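Cellulase (Xanthomonas axonopodis pv. citri, PDB 4W7W) probably hydrolyses beta-1,4-glucosidic bonds of cellulose and cello-oligosaccharides as a family 5 glycoside hydrolase. Local coordinates at residues Gly150-Pro155 with Pro161-Ala166; Leu107-Tyr112 with Gly128-Leu133; Gly169-Ile174 with Ile183-Thr188; Glu210-Pro215 with Leu219-His224. One frame throughout, in Å; residues are numbered along the deposited sequence. Where two conformers were deposited one is given.

Contact 1: residues Gly150-Pro155 with Pro161-Ala166; sequences GLMNEP and PDWANA. With BGC (beta-D-glucopyranose), chain C.
P155 and W163 bring the two backbones nearest to each other, their CA atoms 7.6 Å apart, where the irregular chain leaving barrel strand 147-150 runs past helix 160-176. This is the end of the fourth strand of the (beta/alpha)8 barrel and the helix that follows it. Within residues 161-166 the helix is regular, with N165 N bonded to P161 O and A166 N to D162 O. Residues 151-155 have no regular structure, and E154 has positive phi (45°).

The indole of W163 carries the contact from the helix side. Its CG lies anti to the backbone N (chi1 172°), which sends the ring across to the loop. P155 lies over one face of the indole: its CG is 3.7 Å from the centroid of the six-membered ring and 17° off the normal, a CH-pi contact. M152 comes in obliquely beyond the proline, with CB 3.6 Å from W163 CH2. The indole N-H, in turn, is bonded to the backbone O of P186, so the ring is fixed by a polar bond as well as by packing.

On the other side of the loop, E154 belongs to the sugar pocket. Its OE2 is bonded to H224 ND1, while its other oxygen meets the glucose: BGC O4 donates to E154 OE1 at 2.6 Å.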
loop_
_atom_site.group_PDB
_atom_site.type_symbol
_atom_site.label_atom_id
_atom_site.label_comp_id
_atom_site.label_asym_id
_atom_site.label_seq_id
_atom_site.Cartn_x
_atom_site.Cartn_y
_atom_site.Cartn_z
ATOM N N GLY A 150 0.764 -2.015 6.837
ATOM C CA GLY A 150 -0.030 -2.295 5.634
ATOM C C GLY A 150 -0.302 -3.780 5.528
ATOM O O GLY A 150 0.499 -4.543 4.976
ATOM N N LEU A 151 -1.434 -4.201 6.075
ATOM C CA LEU A 151 -1.693 -5.627 6.298
ATOM C C LEU A 151 -1.464 -6.546 5.111
ATOM O O LEU A 151 -0.952 -7.647 5.280
ATOM C CB LEU A 151 -3.117 -5.840 6.793
ATOM C CG LEU A 151 -3.485 -5.147 8.101
ATOM C CD1 LEU A 151 -4.850 -5.641 8.549
ATOM C CD2 LEU A 151 -2.407 -5.358 9.166
ATOM N N MET A 152 -1.915 -6.145 3.921
ATOM C CA MET A 152 -1.796 -7.044 2.785
ATOM C C MET A 152 -2.013 -6.303 1.492
ATOM O O MET A 152 -3.054 -5.671 1.303
ATOM C CB MET A 152 -2.853 -8.151 2.858
ATOM C CG MET A 152 -2.771 -9.170 1.740
ATOM S SD MET A 152 -1.205 -10.060 1.637
ATOM C CE MET A 152 -1.282 -11.007 3.157
ATOM N N ASN A 153 -1.080 -6.418 0.564
ATOM C CA ASN A 153 -1.281 -5.818 -0.743
ATOM C C ASN A 153 -2.327 -6.596 -1.533
ATOM O O ASN A 153 -2.137 -7.786 -1.796
ATOM C CB ASN A 153 -0.004 -5.788 -1.542
ATOM C CG ASN A 153 -0.203 -5.073 -2.849
ATOM O OD1 ASN A 153 -0.497 -3.878 -2.845
ATOM N ND2 ASN A 153 -0.078 -5.772 -3.956
ATOM N N GLU A 154 -3.389 -5.910 -1.958
ATOM C CA GLU A 154 -4.344 -6.437 -2.959
ATOM C C GLU A 154 -4.783 -7.893 -2.748
ATOM O O GLU A 154 -4.593 -8.750 -3.619
ATOM C CB GLU A 154 -3.806 -6.233 -4.376
ATOM C CG GLU A 154 -3.618 -4.760 -4.673
ATOM C CD GLU A 154 -3.277 -4.469 -6.117
ATOM O OE1 GLU A 154 -3.187 -5.418 -6.911
ATOM O OE2 GLU A 154 -3.099 -3.260 -6.439
ATOM N N PRO A 155 -5.420 -8.186 -1.609
ATOM C CA PRO A 155 -6.108 -9.473 -1.527
ATOM C C PRO A 155 -7.048 -9.650 -2.720
ATOM O O PRO A 155 -7.660 -8.694 -3.182
ATOM C CB PRO A 155 -6.928 -9.361 -0.234
ATOM C CG PRO A 155 -6.312 -8.239 0.547
ATOM C CD PRO A 155 -5.794 -7.290 -0.507
ATOM N N PRO A 161 -16.329 -11.481 2.856
ATOM C CA PRO A 161 -16.456 -11.854 4.272
ATOM C C PRO A 161 -15.288 -12.700 4.793
ATOM O O PRO A 161 -14.850 -12.519 5.932
ATOM C CB PRO A 161 -17.773 -12.662 4.303
ATOM C CG PRO A 161 -18.540 -12.173 3.122
ATOM C CD PRO A 161 -17.485 -11.951 2.073
ATOM N N ASP A 162 -14.749 -13.586 3.958
ATOM C CA ASP A 162 -13.628 -14.409 4.406
ATOM C C ASP A 162 -12.388 -13.537 4.582
ATOM O O ASP A 162 -11.641 -13.710 5.554
ATOM C CB ASP A 162 -13.337 -15.567 3.454
ATOM C CG ASP A 162 -14.382 -16.664 3.506
ATOM O OD1 ASP A 162 -15.184 -16.679 4.449
ATOM O OD2 ASP A 162 -14.357 -17.533 2.619
ATOM N N TRP A 163 -12.164 -12.598 3.671
ATOM C CA TRP A 163 -11.046 -11.682 3.849
ATOM C C TRP A 163 -11.259 -10.816 5.095
ATOM O O TRP A 163 -10.333 -10.598 5.871
ATOM C CB TRP A 163 -10.773 -10.819 2.583
ATOM C CG TRP A 163 -9.750 -9.786 2.918
ATOM C CD1 TRP A 163 -9.976 -8.471 3.133
ATOM C CD2 TRP A 163 -8.387 -10.030 3.309
ATOM N NE1 TRP A 163 -8.843 -7.874 3.600
ATOM C CE2 TRP A 163 -7.858 -8.815 3.728
ATOM C CE3 TRP A 163 -7.571 -11.167 3.333
ATOM C CZ2 TRP A 163 -6.547 -8.688 4.169
ATOM C CZ3 TRP A 163 -6.274 -11.044 3.772
ATOM C CH2 TRP A 163 -5.776 -9.819 4.184
ATOM N N ALA A 164 -12.483 -10.340 5.309
ATOM C CA ALA A 164 -12.746 -9.530 6.491
ATOM C C ALA A 164 -12.432 -10.285 7.779
ATOM O O ALA A 164 -11.886 -9.708 8.714
ATOM C CB ALA A 164 -14.179 -9.034 6.499
ATOM N N ASN A 165 -12.762 -11.568 7.827
ATOM C CA ASN A 165 -12.408 -12.388 8.988
ATOM C C ASN A 165 -10.897 -12.463 9.172
ATOM O O ASN A 165 -10.385 -12.337 10.282
ATOM C CB ASN A 165 -12.988 -13.807 8.838
ATOM C CG ASN A 165 -12.499 -14.772 9.909
ATOM O OD1 ASN A 165 -11.631 -15.621 9.649
ATOM N ND2 ASN A 165 -13.017 -14.638 11.107
ATOM N N ALA A 166 -10.169 -12.680 8.078
ATOM C CA ALA A 166 -8.708 -12.730 8.150
ATOM C C ALA A 166 -8.151 -11.397 8.620
ATOM O O ALA A 166 -7.236 -11.354 9.459
ATOM C CB ALA A 166 -8.111 -13.105 6.799
HETATM C C2 BGC C . -3.778 -6.991 -11.631
HETATM C C3 BGC C . -2.748 -6.739 -10.539
HETATM C C4 BGC C . -2.685 -5.258 -10.175
HETATM C C5 BGC C . -4.085 -4.737 -9.878
HETATM C C6 BGC C . -4.098 -3.231 -9.689
HETATM C C1 BGC C . -5.109 -6.403 -11.204
HETATM O O2 BGC C . -3.951 -8.392 -11.871
HETATM O O3 BGC C . -1.466 -7.172 -10.991
HETATM O O4 BGC C . -1.792 -5.044 -9.081
HETATM O O5 BGC C . -4.961 -5.005 -10.972
HETATM O O6 BGC C . -5.431 -2.756 -9.475
#

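Contact 2: residues Leu107-Tyr112 with Gly128-Leu133; sequences LDLHNY and GALADL
L109, the last residue of strand 104-109, pushes its two methyls against L130 and L133 of helix 127-141, and no hydrogen bond crosses between the segments. Its CG stands anti to the backbone N (chi1 -166°), and this directs the branch out of the barrel toward the helix. CD2 does most of the touching: it lies 3.5 Å from L130 CD1 and 3.8 Å from L133 CD1. L109 CD1 adds a looser approach to L133 CD1 at 4.0 Å.

The two helix leucines present themselves differently. L133 meets L109 tip to tip, whereas L130 slides past it in the opposite direction. Both have CG anti to N, but their second torsions differ in sign (61° for L130, -75° for L133), and each offers CD1 to the strand residue.

Inside the 107-112 segment, H110 ND1 donates to the syn lone pair of D108 OD2 at 2.6 Å, with the acceptor close to the imidazole plane. That bond orients H110, a residue of the glycan pocket.

Around the leucine cluster, F70 of the neighbouring strand 65-70 touches L109, W72 of helix 72-75 lies against all three leucines, and W163 of helix 160-176 touches L130.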
loop_
_atom_site.group_PDB
_atom_site.type_symbol
_atom_site.label_atom_id
_atom_site.label_comp_id
_atom_site.label_asym_id
_atom_site.label_seq_id
_atom_site.Cartn_x
_atom_site.Cartn_y
_atom_site.Cartn_z
ATOM N N LEU A 107 4.821 -0.457 6.148
ATOM C CA LEU A 107 5.287 -1.816 5.903
ATOM C C LEU A 107 4.211 -2.517 5.096
ATOM O O LEU A 107 3.144 -2.841 5.637
ATOM C CB LEU A 107 5.518 -2.531 7.231
ATOM C CG LEU A 107 6.557 -1.879 8.134
ATOM C CD1 LEU A 107 6.749 -2.720 9.392
ATOM C CD2 LEU A 107 7.880 -1.645 7.415
ATOM N N ASP A 108 4.463 -2.703 3.800
ATOM C CA ASP A 108 3.488 -3.319 2.887
ATOM C C ASP A 108 3.854 -4.770 2.658
ATOM O O ASP A 108 4.798 -5.073 1.943
ATOM C CB ASP A 108 3.472 -2.551 1.555
ATOM C CG ASP A 108 2.942 -3.346 0.387
ATOM O OD1 ASP A 108 2.135 -4.280 0.571
ATOM O OD2 ASP A 108 3.399 -2.993 -0.738
ATOM N N LEU A 109 3.105 -5.658 3.314
ATOM C CA LEU A 109 3.247 -7.100 3.092
ATOM C C LEU A 109 2.655 -7.390 1.706
ATOM O O LEU A 109 1.432 -7.455 1.539
ATOM C CB LEU A 109 2.525 -7.887 4.178
ATOM C CG LEU A 109 2.890 -9.376 4.217
ATOM C CD1 LEU A 109 4.287 -9.582 4.774
ATOM C CD2 LEU A 109 1.875 -10.124 5.061
ATOM N N HIS A 110 3.519 -7.481 0.700
ATOM C CA HIS A 110 3.087 -7.300 -0.678
ATOM C C HIS A 110 2.729 -8.636 -1.316
ATOM O O HIS A 110 3.408 -9.105 -2.226
ATOM C CB HIS A 110 4.162 -6.558 -1.459
ATOM C CG HIS A 110 3.663 -5.894 -2.707
ATOM N ND1 HIS A 110 3.168 -4.607 -2.710
ATOM C CD2 HIS A 110 3.614 -6.321 -3.988
ATOM C CE1 HIS A 110 2.848 -4.270 -3.946
ATOM N NE2 HIS A 110 3.111 -5.290 -4.741
ATOM N N ASN A 111 1.645 -9.245 -0.815
ATOM C CA ASN A 111 1.446 -10.677 -1.022
ATOM C C ASN A 111 0.150 -11.141 -1.656
ATOM O O ASN A 111 0.011 -12.335 -1.887
ATOM C CB ASN A 111 1.722 -11.450 0.282
ATOM C CG ASN A 111 3.154 -11.841 0.380
ATOM O OD1 ASN A 111 4.017 -10.996 0.653
ATOM N ND2 ASN A 111 3.446 -13.087 0.039
ATOM N N TYR A 112 -0.813 -10.263 -1.948
ATOM C CA TYR A 112 -1.991 -10.670 -2.718
ATOM C C TYR A 112 -2.783 -11.793 -2.040
ATOM O O TYR A 112 -3.447 -12.588 -2.705
ATOM C CB TYR A 112 -1.617 -11.067 -4.152
ATOM C CG TYR A 112 -0.817 -10.020 -4.898
ATOM C CD1 TYR A 112 -1.444 -9.016 -5.588
ATOM C CD2 TYR A 112 0.582 -10.024 -4.887
ATOM C CE1 TYR A 112 -0.729 -8.049 -6.274
ATOM C CE2 TYR A 112 1.314 -9.060 -5.559
ATOM C CZ TYR A 112 0.652 -8.076 -6.257
ATOM O OH TYR A 112 1.380 -7.122 -6.938
ATOM N N GLY A 128 -4.954 -17.677 10.367
ATOM C CA GLY A 128 -4.143 -17.462 11.547
ATOM C C GLY A 128 -2.677 -17.241 11.234
ATOM O O GLY A 128 -1.986 -16.599 12.017
ATOM N N ALA A 129 -2.193 -17.780 10.114
ATOM C CA ALA A 129 -0.776 -17.602 9.772
ATOM C C ALA A 129 -0.483 -16.123 9.530
ATOM O O ALA A 129 0.575 -15.633 9.914
ATOM C CB ALA A 129 -0.366 -18.438 8.569
ATOM N N LEU A 130 -1.409 -15.408 8.892
ATOM C CA LEU A 130 -1.217 -13.968 8.669
ATOM C C LEU A 130 -1.227 -13.199 9.980
ATOM O O LEU A 130 -0.458 -12.256 10.173
ATOM C CB LEU A 130 -2.283 -13.426 7.738
ATOM C CG LEU A 130 -2.168 -11.925 7.436
ATOM C CD1 LEU A 130 -0.852 -11.591 6.760
ATOM C CD2 LEU A 130 -3.347 -11.477 6.583
ATOM N N ALA A 131 -2.079 -13.631 10.914
ATOM C CA ALA A 131 -2.116 -12.996 12.234
ATOM C C ALA A 131 -0.782 -13.198 12.963
ATOM O O ALA A 131 -0.316 -12.305 13.659
ATOM C CB ALA A 131 -3.297 -13.498 13.050
ATOM N N ASP A 132 -0.178 -14.376 12.822
ATOM C CA ASP A 132 1.121 -14.624 13.442
ATOM C C ASP A 132 2.207 -13.720 12.868
ATOM O O ASP A 132 3.021 -13.152 13.609
ATOM C CB ASP A 132 1.529 -16.091 13.310
ATOM C CG ASP A 132 2.860 -16.366 13.968
ATOM O OD1 ASP A 132 2.881 -16.484 15.220
ATOM O OD2 ASP A 132 3.876 -16.469 13.263
ATOM N N LEU A 133 2.220 -13.577 11.546
ATOM C CA LEU A 133 3.157 -12.679 10.898
ATOM C C LEU A 133 3.034 -11.279 11.506
ATOM O O LEU A 133 4.030 -10.668 11.912
ATOM C CB LEU A 133 2.895 -12.672 9.392
ATOM C CG LEU A 133 3.704 -11.725 8.500
ATOM C CD1 LEU A 133 3.266 -10.268 8.591
ATOM C CD2 LEU A 133 5.203 -11.869 8.745
#

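Contact 3: residues Gly169-Ile174 with Ile183-Thr188; sequences GTITAI and ILVPGT
The beta-alpha-beta unit of strand 147-150, helix 160-176 and strand 183-186 brings I174 and I171 down onto I183 and V185. Over these short segments the helix axis runs nearly antiparallel to the strand (169°) at a closest approach of 10.5 Å, as a right-handed crossover in a (beta/alpha)8 barrel requires: the helix carries the chain back before the next parallel strand begins.

I183 and I174 carry the contact, reaching for each other tip to tip. I183 CD1 touches both branches of I174, at 3.9 Å from CG2 and 4.0 Å from CD1. The extended chain of I183 (chi2 168°) pushes its terminal methyl in between those branches. I171 CG2 stands 4.2 Å from I183 CD1. In the conformer given for V185, which has a second one, I171 CD1 meets V185 CG2 at 3.9 Å, the two side chains crossing at about a right angle. L219 of the next strand touches I171, I183 and V185, and L151 touches I174 and I183, extending the cluster to both neighbouring sides.

Every atom that meets across this interface is an aliphatic carbon, and all four residues are buried. Cohesion between helix and strand therefore rests on shape and exclusion of water, with no directional bond linking the segments.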
loop_
_atom_site.group_PDB
_atom_site.type_symbol
_atom_site.label_atom_id
_atom_site.label_comp_id
_atom_site.label_asym_id
_atom_site.label_seq_id
_atom_site.Cartn_x
_atom_site.Cartn_y
_atom_site.Cartn_z
ATOM N N GLY A 169 -8.776 -10.937 12.380
ATOM C CA GLY A 169 -7.824 -11.702 13.172
ATOM C C GLY A 169 -6.471 -11.018 13.228
ATOM O O GLY A 169 -5.791 -11.037 14.253
ATOM N N THR A 170 -6.082 -10.402 12.132
ATOM C CA THR A 170 -4.811 -9.715 12.069
ATOM C C THR A 170 -4.805 -8.435 12.913
ATOM O O THR A 170 -3.849 -8.173 13.648
ATOM C CB THR A 170 -4.508 -9.418 10.603
ATOM O OG1 THR A 170 -4.401 -10.650 9.886
ATOM C CG2 THR A 170 -3.199 -8.695 10.462
ATOM N N ILE A 171 -5.861 -7.637 12.806
ATOM C CA ILE A 171 -6.006 -6.436 13.636
ATOM C C ILE A 171 -5.940 -6.816 15.110
ATOM O O ILE A 171 -5.212 -6.213 15.899
ATOM C CB ILE A 171 -7.320 -5.716 13.308
ATOM C CG1 ILE A 171 -7.269 -5.105 11.902
ATOM C CG2 ILE A 171 -7.641 -4.666 14.347
ATOM C CD1 ILE A 171 -8.647 -4.801 11.352
ATOM N N THR A 172 -6.682 -7.842 15.487
ATOM C CA THR A 172 -6.714 -8.295 16.868
ATOM C C THR A 172 -5.318 -8.692 17.327
ATOM O O THR A 172 -4.890 -8.332 18.429
ATOM C CB THR A 172 -7.732 -9.428 17.018
ATOM O OG1 THR A 172 -9.026 -8.866 16.779
ATOM C CG2 THR A 172 -7.661 -10.093 18.384
ATOM N N ALA A 173 -4.623 -9.467 16.505
ATOM C CA ALA A 173 -3.273 -9.918 16.840
ATOM C C ALA A 173 -2.338 -8.735 17.070
ATOM O O ALA A 173 -1.527 -8.730 18.009
ATOM C CB ALA A 173 -2.730 -10.841 15.769
ATOM N N ILE A 174 -2.419 -7.734 16.212
ATOM C CA ILE A 174 -1.576 -6.559 16.357
ATOM C C ILE A 174 -1.906 -5.853 17.669
ATOM O O ILE A 174 -1.009 -5.494 18.427
ATOM C CB ILE A 174 -1.749 -5.610 15.157
ATOM C CG1 ILE A 174 -1.125 -6.250 13.898
ATOM C CG2 ILE A 174 -1.158 -4.229 15.444
ATOM C CD1 ILE A 174 -1.550 -5.596 12.589
ATOM N N ILE A 183 -3.073 1.015 11.300
ATOM C CA ILE A 183 -3.221 -0.181 10.487
ATOM C C ILE A 183 -3.992 0.221 9.228
ATOM O O ILE A 183 -5.078 0.804 9.318
ATOM C CB ILE A 183 -4.002 -1.286 11.234
ATOM C CG1 ILE A 183 -3.223 -1.763 12.448
ATOM C CG2 ILE A 183 -4.282 -2.447 10.292
ATOM C CD1 ILE A 183 -4.049 -2.636 13.373
ATOM N N LEU A 184 -3.438 -0.130 8.071
ATOM C CA LEU A 184 -4.110 0.033 6.783
ATOM C C LEU A 184 -4.711 -1.317 6.388
ATOM O O LEU A 184 -3.990 -2.298 6.200
ATOM C CB LEU A 184 -3.153 0.506 5.694
ATOM C CG LEU A 184 -2.451 1.830 5.992
ATOM C CD1 LEU A 184 -1.577 2.203 4.808
ATOM C CD2 LEU A 184 -3.434 2.937 6.318
ATOM N N VAL A 185 -6.036 -1.337 6.263
ATOM C CA VAL A 185 -6.826 -2.546 6.016
ATOM C C VAL A 185 -7.368 -2.511 4.596
ATOM O O VAL A 185 -8.098 -1.597 4.255
ATOM C CB VAL A 185 -8.060 -2.623 6.955
ATOM C CG1 VAL A 185 -8.830 -3.917 6.733
ATOM C CG2 VAL A 185 -7.635 -2.502 8.396
ATOM N N PRO A 186 -7.032 -3.509 3.770
ATOM C CA PRO A 186 -7.592 -3.564 2.432
ATOM C C PRO A 186 -8.863 -4.405 2.407
ATOM O O PRO A 186 -9.170 -5.117 3.368
ATOM C CB PRO A 186 -6.495 -4.286 1.668
ATOM C CG PRO A 186 -6.008 -5.307 2.655
ATOM C CD PRO A 186 -6.083 -4.617 4.003
ATOM N N GLY A 187 -9.561 -4.342 1.274
ATOM C CA GLY A 187 -10.572 -5.318 0.925
ATOM C C GLY A 187 -10.026 -6.366 -0.022
ATOM O O GLY A 187 -8.837 -6.378 -0.341
ATOM N N THR A 188 -10.928 -7.252 -0.461
ATOM C CA THR A 188 -10.599 -8.183 -1.518
ATOM C C THR A 188 -10.758 -7.479 -2.888
ATOM O O THR A 188 -10.791 -6.244 -2.953
ATOM C CB THR A 188 -11.370 -9.503 -1.381
ATOM O OG1 THR A 188 -10.805 -10.440 -2.285
ATOM C CG2 THR A 188 -12.865 -9.345 -1.602
#

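Contact 4: residues Glu210-Pro215 with Leu219-His224; sequences EILKDP and LAFEAH
Apolar contact joins L212, in the loop after helix 205-209, to F221 of strand 219-226. L212 CD1 lies 3.9 Å from F221 CE1 and comes in obliquely to the ring. F221 is turned against W254 of helix 243-258, whose ring meets it edge to face. Beside this pair, the L219 branch passes D214, with L219 CD2 4.1 Å from D214 CB.

Polar contacts gather at D214. Holding CG anti to its backbone N (chi1 178°), this aspartate brings OD2 within 3.6 Å of L219 N, too long for a bond. The carboxylate is instead bonded to the turn joining the segments: OD2 takes N218 N, and OD1 takes G216 N besides a salt bridge to R175. Such bonds probably stabilise the carboxylate as a charged group.

A third interaction lies within the strand. H224 NE2 donates to E222 OE2 at 2.7 Å, through the anti lone pair and with an N-H...O angle of 159°; E222 OE2 also pairs with R67.

The arrangement is that of a (beta/alpha)8 barrel strand whose first residues are packed against the preceding loop, while its later residues, E222 and H224, run toward the sugar-binding end.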
loop_
_atom_site.group_PDB
_atom_site.type_symbol
_atom_site.label_atom_id
_atom_site.label_comp_id
_atom_site.label_asym_id
_atom_site.label_seq_id
_atom_site.Cartn_x
_atom_site.Cartn_y
_atom_site.Cartn_z
ATOM N N GLU A 210 -17.734 -3.482 7.153
ATOM C CA GLU A 210 -18.462 -2.834 8.238
ATOM C C GLU A 210 -18.387 -3.605 9.567
ATOM O O GLU A 210 -18.600 -3.044 10.633
ATOM C CB GLU A 210 -19.906 -2.603 7.802
ATOM C CG GLU A 210 -19.926 -1.421 6.868
ATOM C CD GLU A 210 -21.148 -1.301 5.974
ATOM O OE1 GLU A 210 -22.205 -1.897 6.266
ATOM O OE2 GLU A 210 -21.047 -0.563 4.956
ATOM N N ILE A 211 -18.087 -4.892 9.488
ATOM C CA ILE A 211 -18.036 -5.731 10.677
ATOM C C ILE A 211 -16.783 -5.463 11.504
ATOM O O ILE A 211 -16.739 -5.829 12.675
ATOM C CB ILE A 211 -18.085 -7.249 10.330
ATOM C CG1 ILE A 211 -16.731 -7.765 9.851
ATOM C CG2 ILE A 211 -19.189 -7.581 9.347
ATOM C CD1 ILE A 211 -16.784 -9.193 9.423
ATOM N N LEU A 212 -15.748 -4.863 10.913
ATOM C CA LEU A 212 -14.471 -4.818 11.601
ATOM C C LEU A 212 -14.483 -3.937 12.829
ATOM O O LEU A 212 -15.091 -2.877 12.835
ATOM C CB LEU A 212 -13.361 -4.308 10.701
ATOM C CG LEU A 212 -12.950 -5.197 9.546
ATOM C CD1 LEU A 212 -11.770 -4.541 8.849
ATOM C CD2 LEU A 212 -12.556 -6.588 9.981
ATOM N N LYS A 213 -13.751 -4.396 13.837
ATOM C CA LYS A 213 -13.536 -3.643 15.057
ATOM C C LYS A 213 -12.052 -3.574 15.351
ATOM O O LYS A 213 -11.350 -4.585 15.342
ATOM C CB LYS A 213 -14.261 -4.303 16.237
ATOM C CG LYS A 213 -15.780 -4.336 16.104
ATOM C CD LYS A 213 -16.407 -5.057 17.292
ATOM C CE LYS A 213 -16.570 -6.543 16.998
ATOM N NZ LYS A 213 -16.949 -7.328 18.208
ATOM N N ASP A 214 -11.584 -2.365 15.625
ATOM C CA ASP A 214 -10.209 -2.161 16.056
ATOM C C ASP A 214 -10.249 -1.627 17.474
ATOM O O ASP A 214 -10.609 -0.467 17.686
ATOM C CB ASP A 214 -9.516 -1.150 15.157
ATOM C CG ASP A 214 -8.089 -0.858 15.592
ATOM O OD1 ASP A 214 -7.607 -1.499 16.555
ATOM O OD2 ASP A 214 -7.463 0.031 14.986
ATOM N N PRO A 215 -9.871 -2.460 18.462
ATOM C CA PRO A 215 -9.917 -1.956 19.834
ATOM C C PRO A 215 -8.938 -0.810 20.116
ATOM O O PRO A 215 -9.088 -0.123 21.116
ATOM C CB PRO A 215 -9.610 -3.194 20.683
ATOM C CG PRO A 215 -8.844 -4.089 19.775
ATOM C CD PRO A 215 -9.379 -3.845 18.391
ATOM N N LEU A 219 -7.330 2.785 12.609
ATOM C CA LEU A 219 -7.454 2.027 11.378
ATOM C C LEU A 219 -7.753 2.982 10.233
ATOM O O LEU A 219 -8.422 3.994 10.433
ATOM C CB LEU A 219 -8.671 1.124 11.557
ATOM C CG LEU A 219 -8.881 -0.105 10.722
ATOM C CD1 LEU A 219 -7.712 -1.033 10.995
ATOM C CD2 LEU A 219 -10.185 -0.792 11.126
ATOM N N ALA A 220 -7.314 2.612 9.037
ATOM C CA ALA A 220 -7.802 3.239 7.805
ATOM C C ALA A 220 -7.940 2.162 6.755
ATOM O O ALA A 220 -7.230 1.160 6.789
ATOM C CB ALA A 220 -6.874 4.359 7.340
ATOM N N PHE A 221 -8.842 2.392 5.808
ATOM C CA PHE A 221 -9.088 1.445 4.742
ATOM C C PHE A 221 -8.243 1.824 3.540
ATOM O O PHE A 221 -8.316 2.954 3.035
ATOM C CB PHE A 221 -10.583 1.392 4.428
ATOM C CG PHE A 221 -11.330 0.720 5.529
ATOM C CD1 PHE A 221 -11.440 -0.653 5.560
ATOM C CD2 PHE A 221 -11.787 1.445 6.626
ATOM C CE1 PHE A 221 -12.036 -1.299 6.629
ATOM C CE2 PHE A 221 -12.389 0.807 7.703
ATOM C CZ PHE A 221 -12.520 -0.559 7.684
ATOM N N GLU A 222 -7.443 0.869 3.094
ATOM C CA GLU A 222 -6.568 1.052 1.946
ATOM C C GLU A 222 -7.275 0.625 0.676
ATOM O O GLU A 222 -7.696 -0.524 0.577
ATOM C CB GLU A 222 -5.298 0.207 2.140
ATOM C CG GLU A 222 -4.333 0.319 0.969
ATOM C CD GLU A 222 -3.062 -0.466 1.173
ATOM O OE1 GLU A 222 -2.675 -0.669 2.343
ATOM O OE2 GLU A 222 -2.440 -0.850 0.146
ATOM N N ALA A 223 -7.354 1.552 -0.279
ATOM C CA ALA A 223 -7.868 1.265 -1.607
ATOM C C ALA A 223 -6.776 1.595 -2.621
ATOM O O ALA A 223 -5.871 2.383 -2.334
ATOM C CB ALA A 223 -9.128 2.061 -1.909
ATOM N N HIS A 224 -6.852 0.953 -3.784
ATOM C CA HIS A 224 -5.968 1.241 -4.912
ATOM C C HIS A 224 -6.820 1.687 -6.071
ATOM O O HIS A 224 -7.965 1.263 -6.197
ATOM C CB HIS A 224 -5.171 0.010 -5.337
ATOM C CG HIS A 224 -4.211 -0.461 -4.291
ATOM N ND1 HIS A 224 -3.345 -1.510 -4.496
ATOM C CD2 HIS A 224 -3.978 -0.013 -3.036
ATOM C CE1 HIS A 224 -2.634 -1.699 -3.394
ATOM N NE2 HIS A 224 -2.990 -0.796 -2.502
#

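How the contacts relate
Along the chain the order is contact 2, contact 1, contact 3, contact 4, each closing before the next opens, and they follow barrel strands 104-109, 147-150, 183-186 and 219-226, consecutive neighbours in the sheet. Contacts 1 and 3 share helix 160-176 and have centres about 7 Å apart, as do contacts 3 and 4, which are joined by backbone bonds between V185 and both A220 and E222. Contacts 2 and 4 are the farthest apart, about 15 Å between centres, without touching. N153 N bonds L109 O between contacts 1 and 2. The four together thus describe one consecutive arc of the barrel wall, with pocket residues H110 and E154 on its segments.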